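Local coordinates for protein 1-deoxy-D-xylulose 5-phosphate reductoisomerase (Moraxella catarrhalis, PDB 4ZQG) that catalyses the NAD(P)H-dependent rearrangement and reduction of 1-deoxy-D-xylulose 5-phosphate to 2-C-methyl-D-erythritol 4-phosphate in the MEP pathway, and binds the inhibitor fosmidomycin, at residues I337-T341 / I391-D395; A205-A210 / F350-K354; Y66-S70 / I81-G85; N172-H176 / H241-L245. All coordinates share one frame; numbering follows the deposited sequence.

Overall arrangement
The four contacts lie around the ligand sites without touching one another. Interactions 1 and 2 share helix 333-351, which carries one segment of each; their centres are about 24 Å apart. Interaction 3 belongs to the nucleotide-binding sheet, and the side chain of S84 is about 10 Å from NAD. The side chains of L351 in interaction 2 and D395 in interaction 1 lie about 9 and 10 Å from the same cofactor, and that of A210 about 12 Å from fosmidomycin. Interaction 4 lies about 40 Å, centre to centre, from interaction 3, across the centre of the chain. Its helix 230-243 also carries the magnesium ligand E235 and borders interaction 1.

Interaction 1. Residues I337-T341 / I391-D395; sequences IALNT and ILTMD
I337 and M394 meet obliquely where two helices pass each other, the axes of the two short segments 10.1 Å apart at closest approach and crossing at -53°. The two branches of I337 have separate partners. A chi1 of -70° puts CG1 beside the backbone N and leaves CG2 anti to it, where I337 CG2 abuts the M394 side chain low on its stem, 3.4 Å from M394 CG. The longer branch sets I337 CD1 3.8 Å from I391 CG2, the two isoleucines lying nearly perpendicular. M394 bends at its second torsion, which carries its thioether along the flank of the facing helix until M394 CE lies 4.1 Å from A338 CB.

Beside this apolar patch a single buried polar bond joins the two segments. T341 OG1 donates to D395 OD1 at 2.8 Å, using the anti lone pair of that oxygen, with the threonine and aspartate side chains crossing at about a right angle. The other oxygen, D395 OD2, forms a salt bridge with R399 one turn further on, which probably favours the ionised carboxylate. Bonds at both oxygens thus restrict its rotation.

The pair belongs to the helical C-terminal region. Helix 130-146 touches N340 and I391, helix 230-243 packs on L339, and I373 of helix 371-374, together with Y377, covers A338 and M394.

Interaction 2. Residues A205-A210 / F350-K354; sequences ASVKEA and FLAEK
S206, whose carbonyl borders the F350 ring, carries a hydroxyl that takes part in two bonds with E209. S206 OG accepts from E209 N at 3.1 Å, a nearly straight bond of 162°, and so acts as the N-cap of the helix that begins at V207. The same hydroxyl donates to E209 OE1, which it meets from above the carboxylate plane. These bonds tie the glutamate side chain back to the first turn and fix the start of the helix, where V207 and A210 make their contacts with the other segment.

F350 reaches across from the end of its own helix. With CG anti to the backbone N (chi1 178°), its ring extends to the capping turn and presents its rim to the backbone: A205 O lies near the ring plane, 3.7 Å from F350 CZ. A210 CB approaches F350 CE2 obliquely at 3.8 Å. V207 runs past the ring in the opposite direction and divides its methyls. V207 CG2 rests 3.6 Å from F350 O, whereas V207 CG1 meets L351 CD2 at 3.8 Å, the valine and leucine crossing at about a right angle. Beyond, the chain turns away at E353 in a Schellman motif, with E353 N bonded to F350 O.

The contact therefore joins the start of helix 207-211 to the C-terminal end of helix 333-351. I224 of helix 220-228 touches A210, F350 and L351, while F194 and L357 from loops pack on A205, and L357 also touches F350.

Interaction 3. Residues Y66-S70 / I81-G85; sequences YAQLS and IILSG
The phenol ring of Y66 turns its edge to the strand backbone, with I82 C and L83 N in its plane and L83 O close to that plane, 3.7 Å from Y66 CD2. Over the centre of one face sits S70 OG, one turn further along the helix and 3.7 Å above the ring. I82 comes in obliquely, its methyl I82 CG2 lying 3.5 Å from Y66 CD2.

S70 OG stands beside its own backbone N (chi1 -59°), which turns it back over the ring and to Y66 O, where it donates at 2.8 Å. The carbonyl also accepts the helical bond from S70 N, and the two donors reach it from opposite faces of its plane.

Helix 66-75 and strand 81-84 are the second and third elements of a beta-alpha-beta crossover that starts with strand 58-61, and the axes of the two short segments run nearly antiparallel at 168°. Strand 81-84 is the outermost on this side of the Rossmann-type nucleotide-binding sheet, bonded through its backbone to V57, I59 and T61.

Along the strand, I82 and S84 both point their CB atoms toward the helix. I82 CG2 also lies 3.9 Å from L69 CD1 and touches S70 OG. At the other end Y66 CB packs on S84 CB at 3.7 Å. L83 points away from the helix, and E91 and I92 of helix 85-93 meet it.

Interaction 4. Residues N172-H176 / H241-L245; sequences NTAIH and HLFDL
N172 and D244 swing their polar groups across the contact from contrasting first torsions. In N172 the amide lies between the backbone N and the carbonyl carbon (chi1 67°), aimed at the last turn of helix 230-243; in D244 the carboxylate extends anti to the backbone N (chi1 -162°), which brings it to the H176 ring. N172 ND2 donates to L242 O at 2.8 Å. The acceptor lies close to the amide plane, yet the donor stands well above the plane of the carbonyl. On the other side of the amide, N172 OD1 takes a hydrogen bond from K144, so both ends of the group are engaged.

D244 is the first residue to leave the helical conformation, and its positive phi turns the chain past the 3-10 turn 174-176. H176 NE2 donates to D244 OD1 at 2.8 Å. The bond lies in the ring plane, but it meets the carboxylate from above, the two planes standing 83° apart. One face of the imidazole is covered by its neighbour I175, whose CG2 sits over the ring centre. I175 CG2 also lies 3.5 Å from F243 O and 4.0 Å from L245 CD2.

Around it, strand 182-189 meets I175, F243 and L245 through I182 and L185. Helix 155-162 packs on L242 and F243, and helix 130-146 borders H241 and L242.

Interaction 1. Residues I337-T341 / I391-D395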
loop_
_atom_site.group_PDB
_atom_site.type_symbol
_atom_site.label_atom_id
_atom_site.label_comp_id
_atom_site.label_asym_id
_atom_site.label_seq_id
_atom_site.Cartn_x
_atom_site.Cartn_y
_atom_site.Cartn_z
ATOM N N ILE A 337 21.736 -22.848 -3.291
ATOM C CA ILE A 337 23.151 -22.671 -3.520
ATOM C C ILE A 337 23.513 -23.189 -4.897
ATOM O O ILE A 337 24.053 -22.471 -5.720
ATOM C CB ILE A 337 23.945 -23.366 -2.422
ATOM C CG1 ILE A 337 23.737 -22.587 -1.139
ATOM C CG2 ILE A 337 25.426 -23.473 -2.802
ATOM C CD1 ILE A 337 24.187 -23.320 0.090
ATOM N N ALA A 338 23.183 -24.433 -5.172
ATOM C CA ALA A 338 23.358 -24.929 -6.518
ATOM C C ALA A 338 22.819 -23.874 -7.454
ATOM O O ALA A 338 23.488 -23.509 -8.383
ATOM C CB ALA A 338 22.628 -26.251 -6.718
ATOM N N LEU A 339 21.624 -23.360 -7.180
ATOM C CA LEU A 339 20.970 -22.409 -8.082
ATOM C C LEU A 339 21.758 -21.119 -8.258
ATOM O O LEU A 339 22.041 -20.711 -9.376
ATOM C CB LEU A 339 19.575 -22.018 -7.586
ATOM C CG LEU A 339 18.817 -20.995 -8.455
ATOM C CD1 LEU A 339 17.906 -21.687 -9.459
ATOM C CD2 LEU A 339 18.027 -20.027 -7.593
ATOM N N ASN A 340 22.048 -20.475 -7.142
ATOM C CA ASN A 340 22.662 -19.175 -7.159
ATOM C C ASN A 340 24.083 -19.172 -7.738
ATOM O O ASN A 340 24.398 -18.369 -8.629
ATOM C CB ASN A 340 22.744 -18.603 -5.768
ATOM C CG ASN A 340 23.447 -17.280 -5.774
ATOM O OD1 ASN A 340 23.074 -16.387 -6.551
ATOM N ND2 ASN A 340 24.523 -17.165 -4.993
ATOM N N THR A 341 24.904 -20.095 -7.233
ATOM C CA THR A 341 26.248 -20.305 -7.746
ATOM C C THR A 341 26.272 -20.769 -9.193
ATOM O O THR A 341 26.993 -20.201 -9.992
ATOM C CB THR A 341 27.042 -21.294 -6.891
ATOM O OG1 THR A 341 27.076 -20.816 -5.543
ATOM C CG2 THR A 341 28.436 -21.407 -7.400
ATOM N N ILE A 391 28.226 -24.344 3.575
ATOM C CA ILE A 391 27.762 -23.459 2.486
ATOM C C ILE A 391 28.894 -23.138 1.496
ATOM O O ILE A 391 28.734 -23.238 0.284
ATOM C CB ILE A 391 27.119 -22.153 3.028
ATOM C CG1 ILE A 391 25.812 -22.471 3.769
ATOM C CG2 ILE A 391 26.819 -21.177 1.887
ATOM C CD1 ILE A 391 25.359 -21.440 4.783
ATOM N N LEU A 392 30.053 -22.768 2.016
ATOM C CA LEU A 392 31.206 -22.425 1.162
ATOM C C LEU A 392 31.751 -23.623 0.384
ATOM O O LEU A 392 32.084 -23.497 -0.788
ATOM C CB LEU A 392 32.311 -21.792 1.998
ATOM C CG LEU A 392 31.925 -20.468 2.667
ATOM C CD1 LEU A 392 33.017 -20.071 3.640
ATOM C CD2 LEU A 392 31.668 -19.350 1.661
ATOM N N THR A 393 31.803 -24.791 1.014
ATOM C CA THR A 393 32.247 -26.010 0.322
ATOM C C THR A 393 31.363 -26.342 -0.875
ATOM O O THR A 393 31.852 -26.759 -1.922
ATOM C CB THR A 393 32.269 -27.182 1.307
ATOM O OG1 THR A 393 33.146 -26.847 2.381
ATOM C CG2 THR A 393 32.739 -28.465 0.651
ATOM N N MET A 394 30.057 -26.142 -0.728
ATOM C CA MET A 394 29.127 -26.444 -1.803
ATOM C C MET A 394 29.225 -25.401 -2.863
ATOM O O MET A 394 29.131 -25.694 -4.051
ATOM C CB MET A 394 27.690 -26.483 -1.295
ATOM C CG MET A 394 26.674 -26.632 -2.426
ATOM S SD MET A 394 26.081 -28.297 -2.582
ATOM C CE MET A 394 24.701 -28.036 -3.659
ATOM N N ASP A 395 29.373 -24.162 -2.430
ATOM C CA ASP A 395 29.741 -23.109 -3.341
ATOM C C ASP A 395 30.924 -23.544 -4.225
ATOM O O ASP A 395 30.775 -23.600 -5.442
ATOM C CB ASP A 395 30.069 -21.843 -2.556
ATOM C CG ASP A 395 30.357 -20.659 -3.459
ATOM O OD1 ASP A 395 29.533 -20.395 -4.367
ATOM O OD2 ASP A 395 31.431 -20.034 -3.262
#

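Interaction 2. Residues A205-A210 / F350-K354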
loop_
_atom_site.group_PDB
_atom_site.type_symbol
_atom_site.label_atom_id
_atom_site.label_comp_id
_atom_site.label_asym_id
_atom_site.label_seq_id
_atom_site.Cartn_x
_atom_site.Cartn_y
_atom_site.Cartn_z
ATOM N N ALA A 205 21.216 -12.449 -28.077
ATOM C CA ALA A 205 21.406 -11.206 -27.354
ATOM C C ALA A 205 22.888 -10.863 -27.175
ATOM O O ALA A 205 23.682 -11.695 -26.760
ATOM C CB ALA A 205 20.721 -11.285 -25.993
ATOM N N SER A 206 23.248 -9.627 -27.492
ATOM C CA SER A 206 24.516 -9.095 -27.093
ATOM C C SER A 206 24.487 -8.773 -25.604
ATOM O O SER A 206 23.439 -8.559 -25.018
ATOM C CB SER A 206 24.847 -7.832 -27.904
ATOM O OG SER A 206 23.954 -6.750 -27.635
ATOM N N VAL A 207 25.661 -8.745 -24.997
ATOM C CA VAL A 207 25.812 -8.295 -23.616
ATOM C C VAL A 207 25.250 -6.872 -23.415
ATOM O O VAL A 207 24.616 -6.598 -22.395
ATOM C CB VAL A 207 27.312 -8.342 -23.199
ATOM C CG1 VAL A 207 27.537 -7.750 -21.818
ATOM C CG2 VAL A 207 27.839 -9.768 -23.241
ATOM N N LYS A 208 25.525 -5.979 -24.378
ATOM C CA LYS A 208 24.982 -4.604 -24.431
ATOM C C LYS A 208 23.429 -4.612 -24.300
ATOM O O LYS A 208 22.896 -3.857 -23.492
ATOM C CB LYS A 208 25.432 -3.893 -25.738
ATOM C CG LYS A 208 25.610 -2.374 -25.680
ATOM C CD LYS A 208 24.296 -1.599 -25.553
ATOM N N GLU A 209 22.727 -5.463 -25.075
ATOM C CA GLU A 209 21.258 -5.629 -24.966
ATOM C C GLU A 209 20.824 -6.068 -23.561
ATOM O O GLU A 209 20.025 -5.397 -22.907
ATOM C CB GLU A 209 20.716 -6.641 -25.992
ATOM C CG GLU A 209 20.378 -6.042 -27.346
ATOM C CD GLU A 209 20.435 -7.050 -28.482
ATOM O OE1 GLU A 209 21.399 -6.985 -29.294
ATOM O OE2 GLU A 209 19.515 -7.902 -28.555
ATOM N N ALA A 210 21.364 -7.197 -23.120
ATOM C CA ALA A 210 20.994 -7.796 -21.850
ATOM C C ALA A 210 21.337 -6.920 -20.642
ATOM O O ALA A 210 20.584 -6.912 -19.660
ATOM C CB ALA A 210 21.658 -9.162 -21.705
ATOM N N PHE A 350 28.445 -15.290 -19.375
ATOM C CA PHE A 350 27.717 -14.605 -20.434
ATOM C C PHE A 350 28.402 -13.297 -20.796
ATOM O O PHE A 350 28.638 -13.010 -21.971
ATOM C CB PHE A 350 26.271 -14.319 -20.032
ATOM C CG PHE A 350 25.511 -13.575 -21.092
ATOM C CD1 PHE A 350 25.116 -14.228 -22.240
ATOM C CD2 PHE A 350 25.261 -12.217 -20.965
ATOM C CE1 PHE A 350 24.451 -13.545 -23.228
ATOM C CE2 PHE A 350 24.604 -11.529 -21.958
ATOM C CZ PHE A 350 24.198 -12.192 -23.091
ATOM N N LEU A 351 28.700 -12.512 -19.764
ATOM C CA LEU A 351 29.428 -11.240 -19.888
ATOM C C LEU A 351 30.860 -11.365 -20.497
ATOM O O LEU A 351 31.344 -10.456 -21.187
ATOM C CB LEU A 351 29.547 -10.594 -18.509
ATOM C CG LEU A 351 28.270 -10.261 -17.747
ATOM C CD1 LEU A 351 28.589 -10.299 -16.258
ATOM C CD2 LEU A 351 27.728 -8.897 -18.161
ATOM N N ALA A 352 31.525 -12.487 -20.225
ATOM C CA ALA A 352 32.779 -12.834 -20.883
ATOM C C ALA A 352 32.549 -13.336 -22.319
ATOM O O ALA A 352 33.503 -13.585 -23.030
ATOM C CB ALA A 352 33.522 -13.877 -20.064
ATOM N N GLU A 353 31.294 -13.494 -22.740
ATOM C CA GLU A 353 30.950 -13.817 -24.134
ATOM C C GLU A 353 31.297 -15.241 -24.512
ATOM O O GLU A 353 31.550 -15.528 -25.668
ATOM C CB GLU A 353 31.574 -12.809 -25.126
ATOM C CG GLU A 353 31.304 -11.346 -24.745
ATOM C CD GLU A 353 31.647 -10.336 -25.837
ATOM O OE1 GLU A 353 32.313 -9.330 -25.518
ATOM O OE2 GLU A 353 31.252 -10.531 -27.006
ATOM N N LYS A 354 31.246 -16.134 -23.528
ATOM C CA LYS A 354 31.506 -17.574 -23.717
ATOM C C LYS A 354 30.230 -18.391 -23.968
ATOM O O LYS A 354 30.270 -19.407 -24.662
ATOM C CB LYS A 354 32.266 -18.150 -22.501
ATOM C CG LYS A 354 33.762 -17.787 -22.439
ATOM C CD LYS A 354 34.378 -18.112 -21.081
ATOM C CE LYS A 354 35.808 -17.647 -20.970
ATOM N NZ LYS A 354 36.719 -18.516 -21.770
#

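Interaction 3. Residues Y66-S70 / I81-G85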
loop_
_atom_site.group_PDB
_atom_site.type_symbol
_atom_site.label_atom_id
_atom_site.label_comp_id
_atom_site.label_asym_id
_atom_site.label_seq_id
_atom_site.Cartn_x
_atom_site.Cartn_y
_atom_site.Cartn_z
ATOM N N TYR A 66 45.759 -3.591 -1.410
ATOM C CA TYR A 66 45.895 -3.073 -0.062
ATOM C C TYR A 66 47.099 -2.127 0.019
ATOM O O TYR A 66 47.008 -0.997 0.539
ATOM C CB TYR A 66 45.945 -4.242 0.946
ATOM C CG TYR A 66 46.355 -3.830 2.323
ATOM C CD1 TYR A 66 47.676 -3.972 2.735
ATOM C CD2 TYR A 66 45.458 -3.247 3.194
ATOM C CE1 TYR A 66 48.077 -3.572 3.991
ATOM C CE2 TYR A 66 45.838 -2.860 4.467
ATOM C CZ TYR A 66 47.164 -3.013 4.845
ATOM O OH TYR A 66 47.598 -2.637 6.086
ATOM N N ALA A 67 48.223 -2.590 -0.526
ATOM C CA ALA A 67 49.469 -1.817 -0.501
ATOM C C ALA A 67 49.294 -0.510 -1.239
ATOM O O ALA A 67 49.561 0.544 -0.697
ATOM C CB ALA A 67 50.628 -2.615 -1.089
ATOM N N GLN A 68 48.803 -0.584 -2.471
ATOM C CA GLN A 68 48.606 0.615 -3.284
ATOM C C GLN A 68 47.706 1.628 -2.571
ATOM O O GLN A 68 47.960 2.816 -2.575
ATOM C CB GLN A 68 48.031 0.229 -4.637
ATOM C CG GLN A 68 47.534 1.385 -5.500
ATOM C CD GLN A 68 46.554 0.895 -6.574
ATOM O OE1 GLN A 68 45.798 1.673 -7.150
ATOM N NE2 GLN A 68 46.529 -0.419 -6.800
ATOM N N LEU A 69 46.661 1.148 -1.936
ATOM C CA LEU A 69 45.695 2.044 -1.361
ATOM C C LEU A 69 46.252 2.644 -0.100
ATOM O O LEU A 69 45.965 3.794 0.178
ATOM C CB LEU A 69 44.373 1.294 -1.095
ATOM C CG LEU A 69 42.991 1.960 -0.970
ATOM C CD1 LEU A 69 42.408 1.766 0.419
ATOM C CD2 LEU A 69 42.933 3.439 -1.345
ATOM N N SER A 70 47.040 1.863 0.652
ATOM C CA SER A 70 47.680 2.357 1.875
ATOM C C SER A 70 48.645 3.496 1.591
ATOM O O SER A 70 48.682 4.464 2.348
ATOM C CB SER A 70 48.420 1.253 2.636
ATOM O OG SER A 70 47.529 0.198 3.014
ATOM N N ILE A 81 42.211 4.019 8.878
ATOM C CA ILE A 81 42.724 2.639 8.917
ATOM C C ILE A 81 42.345 1.858 7.654
ATOM O O ILE A 81 41.172 1.852 7.249
ATOM C CB ILE A 81 42.191 1.858 10.130
ATOM C CG1 ILE A 81 42.631 2.495 11.447
ATOM C CG2 ILE A 81 42.627 0.404 10.032
ATOM C CD1 ILE A 81 41.665 2.328 12.592
ATOM N N ILE A 82 43.309 1.177 7.047
ATOM C CA ILE A 82 43.040 0.416 5.838
ATOM C C ILE A 82 43.052 -1.041 6.217
ATOM O O ILE A 82 43.846 -1.437 7.075
ATOM C CB ILE A 82 44.090 0.625 4.756
ATOM C CG1 ILE A 82 44.168 2.100 4.389
ATOM C CG2 ILE A 82 43.750 -0.169 3.515
ATOM C CD1 ILE A 82 45.027 2.917 5.329
ATOM N N LEU A 83 42.157 -1.812 5.580
ATOM C CA LEU A 83 41.963 -3.226 5.840
ATOM C C LEU A 83 41.910 -3.937 4.503
ATOM O O LEU A 83 41.753 -3.298 3.475
ATOM C CB LEU A 83 40.669 -3.433 6.606
ATOM C CG LEU A 83 40.511 -2.744 7.952
ATOM C CD1 LEU A 83 39.191 -3.137 8.603
ATOM C CD2 LEU A 83 41.646 -3.103 8.899
ATOM N N SER A 84 42.036 -5.253 4.484
ATOM C CA SER A 84 41.857 -5.969 3.222
ATOM C C SER A 84 41.152 -7.288 3.365
ATOM O O SER A 84 41.069 -7.819 4.443
ATOM C CB SER A 84 43.206 -6.205 2.559
ATOM O OG SER A 84 43.962 -7.151 3.274
ATOM N N GLY A 85 40.674 -7.818 2.251
ATOM C CA GLY A 85 39.977 -9.119 2.214
ATOM C C GLY A 85 38.813 -9.356 3.157
ATOM O O GLY A 85 38.297 -8.458 3.818
#

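Interaction 4. Residues N172-H176 / H241-L245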
loop_
_atom_site.group_PDB
_atom_site.type_symbol
_atom_site.label_atom_id
_atom_site.label_comp_id
_atom_site.label_asym_id
_atom_site.label_seq_id
_atom_site.Cartn_x
_atom_site.Cartn_y
_atom_site.Cartn_z
ATOM N N ASN A 172 9.203 -11.398 12.188
ATOM C CA ASN A 172 8.631 -12.006 10.979
ATOM C C ASN A 172 7.785 -13.276 11.194
ATOM O O ASN A 172 7.033 -13.658 10.310
ATOM C CB ASN A 172 9.693 -12.213 9.883
ATOM C CG ASN A 172 10.750 -13.250 10.236
ATOM O OD1 ASN A 172 10.888 -13.675 11.382
ATOM N ND2 ASN A 172 11.512 -13.659 9.229
ATOM N N THR A 173 7.908 -13.912 12.362
ATOM C CA THR A 173 7.169 -15.136 12.656
ATOM C C THR A 173 5.723 -14.846 13.007
ATOM O O THR A 173 4.877 -15.719 12.855
ATOM C CB THR A 173 7.786 -15.921 13.828
ATOM O OG1 THR A 173 7.824 -15.076 14.974
ATOM C CG2 THR A 173 9.175 -16.372 13.482
ATOM N N ALA A 174 5.465 -13.621 13.470
ATOM C CA ALA A 174 4.124 -13.114 13.714
ATOM C C ALA A 174 3.203 -13.247 12.505
ATOM O O ALA A 174 1.977 -13.259 12.672
ATOM C CB ALA A 174 4.173 -11.658 14.147
ATOM N N ILE A 175 3.764 -13.344 11.301
ATOM C CA ILE A 175 2.974 -13.530 10.082
ATOM C C ILE A 175 2.191 -14.834 10.006
ATOM O O ILE A 175 1.398 -15.024 9.085
ATOM C CB ILE A 175 3.870 -13.477 8.840
ATOM C CG1 ILE A 175 3.067 -13.126 7.603
ATOM C CG2 ILE A 175 4.604 -14.798 8.624
ATOM C CD1 ILE A 175 3.893 -12.779 6.400
ATOM N N HIS A 176 2.424 -15.773 10.910
ATOM C CA HIS A 176 1.648 -17.019 10.868
ATOM C C HIS A 176 0.452 -16.945 11.777
ATOM O O HIS A 176 -0.351 -17.834 11.758
ATOM C CB HIS A 176 2.508 -18.228 11.227
ATOM C CG HIS A 176 3.716 -18.371 10.354
ATOM N ND1 HIS A 176 3.640 -18.876 9.075
ATOM C CD2 HIS A 176 5.020 -18.074 10.569
ATOM C CE1 HIS A 176 4.848 -18.900 8.543
ATOM N NE2 HIS A 176 5.703 -18.416 9.430
ATOM N N HIS A 241 12.858 -16.336 3.186
ATOM C CA HIS A 241 13.582 -16.135 4.441
ATOM C C HIS A 241 13.194 -14.870 5.138
ATOM O O HIS A 241 13.091 -14.845 6.355
ATOM C CB HIS A 241 15.091 -16.118 4.236
ATOM C CG HIS A 241 15.624 -17.387 3.694
ATOM N ND1 HIS A 241 15.767 -18.519 4.471
ATOM C CD2 HIS A 241 15.995 -17.729 2.439
ATOM C CE1 HIS A 241 16.198 -19.508 3.708
ATOM N NE2 HIS A 241 16.352 -19.051 2.472
ATOM N N LEU A 242 13.022 -13.785 4.398
ATOM C CA LEU A 242 12.796 -12.517 5.072
ATOM C C LEU A 242 11.487 -12.528 5.812
ATOM O O LEU A 242 11.379 -12.034 6.937
ATOM C CB LEU A 242 12.785 -11.367 4.071
ATOM C CG LEU A 242 14.113 -10.706 3.691
ATOM C CD1 LEU A 242 13.810 -9.654 2.638
ATOM C CD2 LEU A 242 14.771 -10.130 4.921
ATOM N N PHE A 243 10.472 -13.069 5.150
ATOM C CA PHE A 243 9.125 -12.975 5.659
ATOM C C PHE A 243 8.609 -14.296 6.222
ATOM O O PHE A 243 7.460 -14.398 6.613
ATOM C CB PHE A 243 8.247 -12.465 4.547
ATOM C CG PHE A 243 8.723 -11.177 3.986
ATOM C CD1 PHE A 243 9.069 -11.066 2.660
ATOM C CD2 PHE A 243 8.827 -10.076 4.798
ATOM C CE1 PHE A 243 9.517 -9.868 2.150
ATOM C CE2 PHE A 243 9.229 -8.883 4.287
ATOM C CZ PHE A 243 9.595 -8.790 2.962
ATOM N N ASP A 244 9.504 -15.268 6.307
ATOM C CA ASP A 244 9.275 -16.514 6.986
ATOM C C ASP A 244 8.107 -17.322 6.409
ATOM O O ASP A 244 7.308 -17.863 7.158
ATOM C CB ASP A 244 9.086 -16.277 8.465
ATOM C CG ASP A 244 9.270 -17.514 9.240
ATOM O OD1 ASP A 244 8.390 -17.836 10.065
ATOM O OD2 ASP A 244 10.255 -18.237 8.962
ATOM N N LEU A 245 8.076 -17.420 5.076
ATOM C CA LEU A 245 7.065 -18.141 4.330
ATOM C C LEU A 245 7.697 -19.181 3.412
ATOM O O LEU A 245 8.927 -19.215 3.259
ATOM C CB LEU A 245 6.321 -17.148 3.458
ATOM C CG LEU A 245 5.592 -16.013 4.165
ATOM C CD1 LEU A 245 5.017 -15.080 3.126
ATOM C CD2 LEU A 245 4.458 -16.525 5.052
#